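Local coordinates for protein 6-phosphogluconolactonase (Leishmania braziliensis, PDB 3CSS) that probably hydrolyses 6-phosphogluconolactone to 6-phosphogluconate, the second step of the oxidative branch of the pentose phosphate pathway, at residues P6-M17 against V253-G262; A178-S189 against W200-V208. One frame throughout, in Å; residues are numbered along the deposited sequence.

Overall arrangement
Both interactions belong to one mixed eight-stranded sheet and lie at its two lateral edges: interaction 1 adds the outermost strand 7-10 in parallel to 252-257, while interaction 2 is the antiparallel hairpin of 186-189 and 201-204 at the other edge. Their centres are 26 Å apart on opposite sides of the chain's centre, from which they lie 17 and 11 Å respectively; their nearest atoms are about 10 Å apart, so they do not touch. Along the chain, interaction 2 is nested within the loop that interaction 1 closes between the two termini. Interaction 2 also bonds to S171, in the loop after strand 158-162, which in this family probably carries active-site residues.

Interaction 1 of 2, residues P6-M17 against V253-G262; sequences PTVKICENLSQM and VTLLLDPGAG
I10 folds onto L257 and G262 through two successive turns: CG1 stands beside the backbone N (chi1 -61°) and chi2 of -57° then bends CD1 inward. I10 CD1 consequently lies 3.5 Å from L257 CB, closer than carbons normally pack, and 3.4 Å from G262 CA. Its other branch, CG2, reaches P259 CA at 3.9 Å. V8 lies on the same face of the sheet as I10, its CG1 meeting L257 CD1 at 4.1 Å, and helix 225-232 packs against L255 and L257 on that side. On the reverse face K9 CB touches L256 CD2 at 3.9 Å, while T7 and T254 run alongside each other in the same direction, T7 CG2 to T254 CG2 4.1 Å. The strands run parallel, their axes 11° apart, and are joined by a regular ladder: T7 N to V253 O, L255 N to T7 O, K9 N to L255 O, L257 N to K9 O and C11 N to L257 O. A water joins T7 OG1 (2.7 Å) to V253 O (3.0 Å), giving that carbonyl a second donor. Backbone amides supply all five direct hydrogen bonds; CA-H...O contacts and apolar side chains add to them. Main-chain hydrogen bonds thus hold the edge strand 7-10 to strand 252-257.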
loop_
_atom_site.group_PDB
_atom_site.type_symbol
_atom_site.label_atom_id
_atom_site.label_comp_id
_atom_site.label_asym_id
_atom_site.label_seq_id
_atom_site.Cartn_x
_atom_site.Cartn_y
_atom_site.Cartn_z
ATOM N N PRO A 6 -17.511 3.473 2.566
ATOM C CA PRO A 6 -16.453 3.923 1.658
ATOM C C PRO A 6 -16.992 4.779 0.544
ATOM O O PRO A 6 -18.146 4.632 0.130
ATOM C CB PRO A 6 -15.915 2.609 1.065
ATOM C CG PRO A 6 -17.067 1.684 1.139
ATOM C CD PRO A 6 -17.819 2.047 2.377
ATOM N N THR A 7 -16.157 5.688 0.054
ATOM C CA THR A 7 -16.428 6.353 -1.188
ATOM C C THR A 7 -16.095 5.366 -2.320
ATOM O O THR A 7 -15.037 4.750 -2.317
ATOM C CB THR A 7 -15.576 7.635 -1.320
ATOM O OG1 THR A 7 -15.989 8.580 -0.317
ATOM C CG2 THR A 7 -15.743 8.261 -2.707
ATOM N N VAL A 8 -16.975 5.228 -3.300
ATOM C CA VAL A 8 -16.704 4.379 -4.466
ATOM C C VAL A 8 -16.876 5.215 -5.724
ATOM O O VAL A 8 -17.926 5.826 -5.923
ATOM C CB VAL A 8 -17.641 3.169 -4.552
ATOM C CG1 VAL A 8 -17.366 2.359 -5.835
ATOM C CG2 VAL A 8 -17.494 2.295 -3.308
ATOM N N LYS A 9 -15.829 5.260 -6.538
ATOM C CA LYS A 9 -15.849 6.025 -7.807
ATOM C C LYS A 9 -15.453 5.078 -8.940
ATOM O O LYS A 9 -14.327 4.576 -9.004
ATOM C CB LYS A 9 -14.920 7.230 -7.765
ATOM C CG LYS A 9 -15.005 8.107 -9.009
ATOM C CD LYS A 9 -14.021 9.273 -8.929
ATOM C CE LYS A 9 -14.010 10.057 -10.209
ATOM N NZ LYS A 9 -15.294 10.789 -10.399
ATOM N N ILE A 10 -16.420 4.803 -9.802
ATOM C CA ILE A 10 -16.190 3.976 -10.967
ATOM C C ILE A 10 -15.754 4.883 -12.072
ATOM O O ILE A 10 -16.536 5.719 -12.559
ATOM C CB ILE A 10 -17.459 3.214 -11.423
ATOM C CG1 ILE A 10 -17.954 2.281 -10.323
ATOM C CG2 ILE A 10 -17.153 2.429 -12.710
ATOM C CD1 ILE A 10 -16.999 1.334 -9.886
ATOM N N CYS A 11 -14.521 4.685 -12.499
ATOM C CA CYS A 11 -13.876 5.496 -13.506
ATOM C C CYS A 11 -14.023 4.768 -14.843
ATOM O O CYS A 11 -14.324 3.564 -14.878
ATOM C CB CYS A 11 -12.435 5.696 -13.096
ATOM S SG CYS A 11 -12.204 6.514 -11.458
ATOM N N GLU A 12 -13.922 5.497 -15.951
ATOM C CA GLU A 12 -14.017 4.918 -17.294
ATOM C C GLU A 12 -12.687 4.321 -17.739
ATOM O O GLU A 12 -12.628 3.459 -18.630
ATOM C CB GLU A 12 -14.430 5.995 -18.310
ATOM C CG GLU A 12 -15.927 6.280 -18.401
ATOM C CD GLU A 12 -16.352 7.542 -17.651
ATOM O OE1 GLU A 12 -16.356 7.524 -16.403
ATOM O OE2 GLU A 12 -16.691 8.550 -18.314
ATOM N N ASN A 13 -11.611 4.809 -17.145
ATOM C CA ASN A 13 -10.270 4.429 -17.569
ATOM C C ASN A 13 -9.234 4.838 -16.521
ATOM O O ASN A 13 -9.557 5.494 -15.518
ATOM C CB ASN A 13 -9.945 5.043 -18.945
ATOM C CG ASN A 13 -9.996 6.561 -18.937
ATOM O OD1 ASN A 13 -9.369 7.214 -18.094
ATOM N ND2 ASN A 13 -10.755 7.128 -19.859
ATOM N N LEU A 14 -7.991 4.449 -16.758
ATOM C CA LEU A 14 -6.935 4.628 -15.769
ATOM C C LEU A 14 -6.474 6.093 -15.656
ATOM O O LEU A 14 -5.948 6.504 -14.615
ATOM C CB LEU A 14 -5.759 3.689 -16.078
ATOM C CG LEU A 14 -4.652 3.500 -15.032
ATOM C CD1 LEU A 14 -5.167 3.069 -13.653
ATOM C CD2 LEU A 14 -3.617 2.494 -15.580
ATOM N N SER A 15 -6.681 6.885 -16.710
ATOM C CA SER A 15 -6.431 8.340 -16.633
ATOM C C SER A 15 -7.296 8.987 -15.554
ATOM O O SER A 15 -6.815 9.742 -14.706
ATOM C CB SER A 15 -6.672 9.022 -17.987
ATOM O OG SER A 15 -5.815 8.488 -18.994
ATOM N N GLN A 16 -8.584 8.673 -15.586
ATOM C CA GLN A 16 -9.522 9.194 -14.603
ATOM C C GLN A 16 -9.198 8.669 -13.214
ATOM O O GLN A 16 -9.285 9.403 -12.234
ATOM C CB GLN A 16 -10.937 8.795 -15.009
ATOM C CG GLN A 16 -12.033 9.347 -14.153
ATOM C CD GLN A 16 -13.413 9.058 -14.734
ATOM O OE1 GLN A 16 -13.560 8.229 -15.649
ATOM N NE2 GLN A 16 -14.426 9.762 -14.230
ATOM N N MET A 17 -8.840 7.393 -13.121
ATOM C CA MET A 17 -8.487 6.812 -11.841
ATOM C C MET A 17 -7.292 7.528 -11.231
ATOM O O MET A 17 -7.299 7.873 -10.058
ATOM C CB MET A 17 -8.152 5.337 -12.022
ATOM C CG MET A 17 -7.979 4.628 -10.728
ATOM S SD MET A 17 -7.700 2.894 -11.056
ATOM C CE MET A 17 -9.327 2.437 -11.651
ATOM N N VAL A 253 -12.048 5.340 3.607
ATOM C CA VAL A 253 -11.664 4.392 2.561
ATOM C C VAL A 253 -12.343 4.844 1.262
ATOM O O VAL A 253 -13.557 5.156 1.234
ATOM C CB VAL A 253 -12.043 2.934 2.902
ATOM C CG1 VAL A 253 -11.802 1.981 1.732
ATOM C CG2 VAL A 253 -11.314 2.442 4.174
ATOM N N THR A 254 -11.532 4.914 0.212
ATOM C CA THR A 254 -11.998 5.218 -1.137
ATOM C C THR A 254 -11.575 4.112 -2.100
ATOM O O THR A 254 -10.410 3.738 -2.106
ATOM C CB THR A 254 -11.423 6.531 -1.595
ATOM O OG1 THR A 254 -11.815 7.564 -0.668
ATOM C CG2 THR A 254 -11.850 6.875 -3.033
ATOM N N LEU A 255 -12.527 3.607 -2.877
ATOM C CA LEU A 255 -12.275 2.618 -3.940
ATOM C C LEU A 255 -12.418 3.322 -5.300
ATOM O O LEU A 255 -13.489 3.799 -5.630
ATOM C CB LEU A 255 -13.257 1.462 -3.877
ATOM C CG LEU A 255 -13.409 0.720 -2.555
ATOM C CD1 LEU A 255 -14.287 -0.559 -2.772
ATOM C CD2 LEU A 255 -12.082 0.364 -1.943
ATOM N N LEU A 256 -11.311 3.406 -6.040
ATOM C CA LEU A 256 -11.275 3.922 -7.404
ATOM C C LEU A 256 -11.181 2.737 -8.352
ATOM O O LEU A 256 -10.173 2.037 -8.360
ATOM C CB LEU A 256 -10.052 4.856 -7.581
ATOM C CG LEU A 256 -9.988 6.046 -6.606
ATOM C CD1 LEU A 256 -8.681 6.855 -6.790
ATOM C CD2 LEU A 256 -11.214 6.945 -6.704
ATOM N N LEU A 257 -12.256 2.509 -9.106
ATOM C CA LEU A 257 -12.458 1.268 -9.825
ATOM C C LEU A 257 -12.738 1.570 -11.280
ATOM O O LEU A 257 -13.269 2.628 -11.590
ATOM C CB LEU A 257 -13.663 0.532 -9.247
ATOM C CG LEU A 257 -13.660 0.209 -7.755
ATOM C CD1 LEU A 257 -14.961 -0.507 -7.418
ATOM C CD2 LEU A 257 -12.422 -0.628 -7.360
ATOM N N ASP A 258 -12.438 0.618 -12.164
ATOM C CA ASP A 258 -12.840 0.746 -13.554
ATOM C C ASP A 258 -14.165 -0.025 -13.704
ATOM O O ASP A 258 -14.644 -0.623 -12.727
ATOM C CB ASP A 258 -11.716 0.276 -14.490
ATOM C CG ASP A 258 -11.708 -1.211 -14.729
ATOM O OD1 ASP A 258 -11.194 -1.596 -15.807
ATOM O OD2 ASP A 258 -12.199 -1.995 -13.884
ATOM N N PRO A 259 -14.777 0.017 -14.899
ATOM C CA PRO A 259 -16.129 -0.536 -14.995
ATOM C C PRO A 259 -16.213 -2.045 -14.688
ATOM O O PRO A 259 -17.167 -2.482 -14.026
ATOM C CB PRO A 259 -16.554 -0.201 -16.425
ATOM C CG PRO A 259 -15.694 0.967 -16.814
ATOM C CD PRO A 259 -14.380 0.726 -16.123
ATOM N N GLY A 260 -15.215 -2.816 -15.119
ATOM C CA GLY A 260 -15.212 -4.265 -14.850
ATOM C C GLY A 260 -15.095 -4.575 -13.366
ATOM O O GLY A 260 -15.827 -5.426 -12.842
ATOM N N ALA A 261 -14.161 -3.904 -12.688
ATOM C CA ALA A 261 -13.953 -4.069 -11.228
ATOM C C ALA A 261 -15.173 -3.623 -10.416
ATOM O O ALA A 261 -15.535 -4.239 -9.419
ATOM C CB ALA A 261 -12.680 -3.344 -10.736
ATOM N N GLY A 262 -15.843 -2.574 -10.900
ATOM C CA GLY A 262 -17.005 -2.025 -10.213
ATOM C C GLY A 262 -18.365 -2.533 -10.655
ATOM O O GLY A 262 -19.381 -1.987 -10.209
HETATM O O HOH W 1 -14.286 8.061 1.725
#

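Interaction 2 of 2, residues A178-S189 against W200-V208; sequences AATDEEHVVSVS and WRVTLSKTV
S205 meets the loop before strand 186-189 with its hydroxyl and its backbone N-H. The hydroxyl OG donates to H184 O at 2.8 Å, in the carbonyl plane, and its backbone N donates to V185 O at 3.0 Å from above that carbonyl's plane. With OG set between the backbone N and the carbonyl carbon (chi1 64°), the same oxygen can also take a weak bond from V208 N, which makes S205 the N-cap of helix 206-211. K206 sends NZ to A179 O (3.0 Å); its salt bridge to E182 OE2 has weak hydrogen-bond geometry and, resting on one of two deposited E182 conformers, is doubtful. A water bridges the loop to the helix start: it donates to A178 O and D181 O and accepts from K206 N at 3.0 Å. The hairpin is an antiparallel ladder, S187 with T203 and S189 with R201 forming the hydrogen-bonded pairs. S187 N to T203 O, at 2.8 Å, runs nearly straight out from the carbonyl.

D181 shapes the loop with four donors. OD1 accepts E183 N and H184 N, an Asx turn and Asx motif; OD2 takes H184 ND1 on its syn lone pair and S187 OG on the anti side at 2.7 Å. Outside the pair, E134 OE1 accepts V185 N and V186 N, D118 O takes W200 NE1, and S171 bonds to the side chains of S189, R201 and T203; R201 is held further by P197 O and V199 O. T203 OG1 also donates to L204 O (2.9 Å). The buried hydroxyls of S187 and S205 thus find acceptors within the contact, while those of S189 and T203 have partners in S171. D181 OD2 probably restrains the H184 ring, which also meets W127, and S187 OG ties the loop to the strand.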
loop_
_atom_site.group_PDB
_atom_site.type_symbol
_atom_site.label_atom_id
_atom_site.label_comp_id
_atom_site.label_asym_id
_atom_site.label_seq_id
_atom_site.Cartn_x
_atom_site.Cartn_y
_atom_site.Cartn_z
ATOM N N ALA A 178 1.180 -12.590 7.053
ATOM C CA ALA A 178 0.591 -11.244 7.084
ATOM C C ALA A 178 -0.926 -11.267 7.198
ATOM O O ALA A 178 -1.524 -10.373 7.772
ATOM C CB ALA A 178 1.013 -10.465 5.844
ATOM N N ALA A 179 -1.568 -12.283 6.628
ATOM C CA ALA A 179 -3.022 -12.336 6.643
ATOM C C ALA A 179 -3.615 -12.372 8.045
ATOM O O ALA A 179 -4.750 -11.956 8.234
ATOM C CB ALA A 179 -3.509 -13.534 5.829
ATOM N N THR A 180 -2.868 -12.910 9.018
ATOM C CA THR A 180 -3.339 -12.990 10.401
ATOM C C THR A 180 -2.365 -12.356 11.392
ATOM O O THR A 180 -2.487 -12.567 12.611
ATOM C CB THR A 180 -3.644 -14.460 10.824
ATOM O OG1 THR A 180 -2.455 -15.278 10.690
ATOM C CG2 THR A 180 -4.765 -15.031 9.972
ATOM N N ASP A 181 -1.454 -11.529 10.893
ATOM C CA ASP A 181 -0.460 -10.905 11.759
ATOM C C ASP A 181 -1.056 -9.671 12.381
ATOM O O ASP A 181 -1.226 -8.658 11.704
ATOM C CB ASP A 181 0.803 -10.554 10.979
ATOM C CG ASP A 181 1.949 -10.086 11.878
ATOM O OD1 ASP A 181 1.694 -9.625 13.019
ATOM O OD2 ASP A 181 3.110 -10.181 11.428
ATOM N N GLU A 182 -1.379 -9.766 13.675
ATOM C CA GLU A 182 -1.912 -8.648 14.456
ATOM C C GLU A 182 -0.890 -8.101 15.453
ATOM O O GLU A 182 -1.248 -7.336 16.349
ATOM C CB GLU A 182 -3.160 -9.093 15.236
ATOM C CG GLU A 182 -4.312 -9.602 14.376
ATOM C CD GLU A 182 -4.867 -8.549 13.423
ATOM O OE1 GLU A 182 -4.573 -7.339 13.593
ATOM O OE2 GLU A 182 -5.616 -8.939 12.505
ATOM N N GLU A 183 0.374 -8.486 15.296
ATOM C CA GLU A 183 1.431 -8.208 16.277
ATOM C C GLU A 183 2.547 -7.282 15.785
ATOM O O GLU A 183 3.292 -6.724 16.598
ATOM C CB GLU A 183 2.073 -9.530 16.716
ATOM C CG GLU A 183 1.136 -10.487 17.442
ATOM C CD GLU A 183 1.818 -11.790 17.849
ATOM O OE1 GLU A 183 2.876 -12.133 17.268
ATOM O OE2 GLU A 183 1.291 -12.475 18.750
ATOM N N HIS A 184 2.721 -7.158 14.475
ATOM C CA HIS A 184 3.840 -6.388 13.925
ATOM C C HIS A 184 3.375 -5.193 13.104
ATOM O O HIS A 184 2.257 -5.170 12.592
ATOM C CB HIS A 184 4.738 -7.288 13.071
ATOM C CG HIS A 184 5.251 -8.497 13.796
ATOM N ND1 HIS A 184 4.648 -9.731 13.702
ATOM C CD2 HIS A 184 6.318 -8.661 14.616
ATOM C CE1 HIS A 184 5.325 -10.608 14.424
ATOM N NE2 HIS A 184 6.333 -9.981 15.006
ATOM N N VAL A 185 4.249 -4.195 12.989
ATOM C CA VAL A 185 4.053 -3.079 12.056
ATOM C C VAL A 185 4.322 -3.527 10.610
ATOM O O VAL A 185 3.587 -3.166 9.699
ATOM C CB VAL A 185 4.991 -1.890 12.409
ATOM C CG1 VAL A 185 4.967 -0.819 11.358
ATOM C CG2 VAL A 185 4.629 -1.293 13.786
ATOM N N VAL A 186 5.408 -4.270 10.410
ATOM C CA VAL A 186 5.749 -4.832 9.105
ATOM C C VAL A 186 5.737 -6.350 9.219
ATOM O O VAL A 186 6.388 -6.927 10.105
ATOM C CB VAL A 186 7.158 -4.362 8.613
ATOM C CG1 VAL A 186 7.454 -4.880 7.227
ATOM C CG2 VAL A 186 7.274 -2.861 8.662
ATOM N N SER A 187 4.984 -6.995 8.334
ATOM C CA SER A 187 4.883 -8.443 8.320
ATOM C C SER A 187 5.444 -8.974 6.995
ATOM O O SER A 187 6.044 -8.228 6.219
ATOM C CB SER A 187 3.426 -8.849 8.499
ATOM O OG SER A 187 3.282 -10.241 8.750
ATOM N N VAL A 188 5.256 -10.267 6.761
ATOM C CA VAL A 188 5.877 -10.962 5.650
ATOM C C VAL A 188 4.891 -11.899 4.953
ATOM O O VAL A 188 3.908 -12.350 5.549
ATOM C CB VAL A 188 7.101 -11.767 6.153
ATOM C CG1 VAL A 188 8.105 -10.811 6.795
ATOM C CG2 VAL A 188 6.693 -12.872 7.123
ATOM N N SER A 189 5.178 -12.218 3.700
ATOM C CA SER A 189 4.353 -13.146 2.949
ATOM C C SER A 189 5.064 -13.620 1.712
ATOM O O SER A 189 5.981 -12.963 1.237
ATOM C CB SER A 189 3.091 -12.441 2.486
ATOM O OG SER A 189 3.447 -11.388 1.610
ATOM N N TRP A 200 9.562 -13.559 -1.891
ATOM C CA TRP A 200 9.108 -13.128 -0.570
ATOM C C TRP A 200 8.883 -11.626 -0.531
ATOM O O TRP A 200 9.502 -10.856 -1.300
ATOM C CB TRP A 200 10.066 -13.580 0.556
ATOM C CG TRP A 200 9.778 -14.966 1.005
ATOM C CD1 TRP A 200 10.281 -16.121 0.485
ATOM C CD2 TRP A 200 8.884 -15.355 2.056
ATOM N NE1 TRP A 200 9.758 -17.201 1.145
ATOM C CE2 TRP A 200 8.884 -16.759 2.106
ATOM C CE3 TRP A 200 8.084 -14.647 2.964
ATOM C CZ2 TRP A 200 8.104 -17.473 3.013
ATOM C CZ3 TRP A 200 7.311 -15.352 3.859
ATOM C CH2 TRP A 200 7.335 -16.750 3.888
ATOM N N ARG A 201 7.964 -11.239 0.350
ATOM C CA ARG A 201 7.521 -9.862 0.514
ATOM C C ARG A 201 7.632 -9.374 1.954
ATOM O O ARG A 201 7.569 -10.153 2.917
ATOM C CB ARG A 201 6.037 -9.684 0.086
ATOM C CG ARG A 201 5.622 -10.411 -1.186
ATOM C CD ARG A 201 6.337 -9.875 -2.402
ATOM N NE ARG A 201 5.901 -10.508 -3.649
ATOM C CZ ARG A 201 4.848 -10.113 -4.362
ATOM N NH1 ARG A 201 4.114 -9.085 -3.980
ATOM N NH2 ARG A 201 4.529 -10.755 -5.479
ATOM N N VAL A 202 7.753 -8.059 2.086
ATOM C CA VAL A 202 7.399 -7.389 3.318
ATOM C C VAL A 202 6.199 -6.496 3.029
ATOM O O VAL A 202 6.007 -6.030 1.889
ATOM C CB VAL A 202 8.559 -6.585 3.926
ATOM C CG1 VAL A 202 9.687 -7.534 4.340
ATOM C CG2 VAL A 202 9.071 -5.566 2.969
ATOM N N THR A 203 5.387 -6.290 4.059
ATOM C CA THR A 203 4.167 -5.502 3.929
ATOM C C THR A 203 3.851 -4.770 5.230
ATOM O O THR A 203 4.097 -5.288 6.310
ATOM C CB THR A 203 2.952 -6.409 3.518
ATOM O OG1 THR A 203 1.817 -5.586 3.229
ATOM C CG2 THR A 203 2.622 -7.452 4.589
ATOM N N LEU A 204 3.316 -3.561 5.111
ATOM C CA LEU A 204 2.591 -2.971 6.212
ATOM C C LEU A 204 1.508 -3.965 6.633
ATOM O O LEU A 204 0.920 -4.664 5.791
ATOM C CB LEU A 204 1.991 -1.627 5.816
ATOM C CG LEU A 204 2.966 -0.496 5.487
ATOM C CD1 LEU A 204 2.217 0.783 5.109
ATOM C CD2 LEU A 204 3.989 -0.272 6.632
ATOM N N SER A 205 1.270 -4.042 7.941
ATOM C CA SER A 205 0.294 -4.970 8.480
ATOM C C SER A 205 -1.114 -4.420 8.364
ATOM O O SER A 205 -1.309 -3.240 8.120
ATOM C CB SER A 205 0.614 -5.246 9.951
ATOM O OG SER A 205 0.489 -4.043 10.705
ATOM N N LYS A 206 -2.102 -5.289 8.548
ATOM C CA LYS A 206 -3.501 -4.857 8.609
ATOM C C LYS A 206 -3.676 -3.701 9.589
ATOM O O LYS A 206 -4.392 -2.748 9.312
ATOM C CB LYS A 206 -4.406 -6.025 9.013
ATOM C CG LYS A 206 -4.462 -7.134 8.001
ATOM C CD LYS A 206 -5.471 -8.231 8.366
ATOM C CE LYS A 206 -5.133 -8.913 9.656
ATOM N NZ LYS A 206 -6.174 -9.963 9.993
ATOM N N THR A 207 -3.031 -3.809 10.749
ATOM C CA THR A 207 -3.124 -2.795 11.812
ATOM C C THR A 207 -2.736 -1.406 11.327
ATOM O O THR A 207 -3.446 -0.425 11.560
ATOM C CB THR A 207 -2.232 -3.185 13.006
ATOM O OG1 THR A 207 -2.542 -4.525 13.405
ATOM C CG2 THR A 207 -2.487 -2.250 14.187
ATOM N N VAL A 208 -1.595 -1.314 10.656
ATOM C CA VAL A 208 -1.122 -0.014 10.161
ATOM C C VAL A 208 -2.157 0.555 9.210
ATOM O O VAL A 208 -2.536 1.717 9.291
ATOM C CB VAL A 208 0.239 -0.117 9.464
ATOM C CG1 VAL A 208 0.640 1.220 8.870
ATOM C CG2 VAL A 208 1.308 -0.607 10.435
HETATM O O HOH W 2 -1.047 -8.015 8.961
#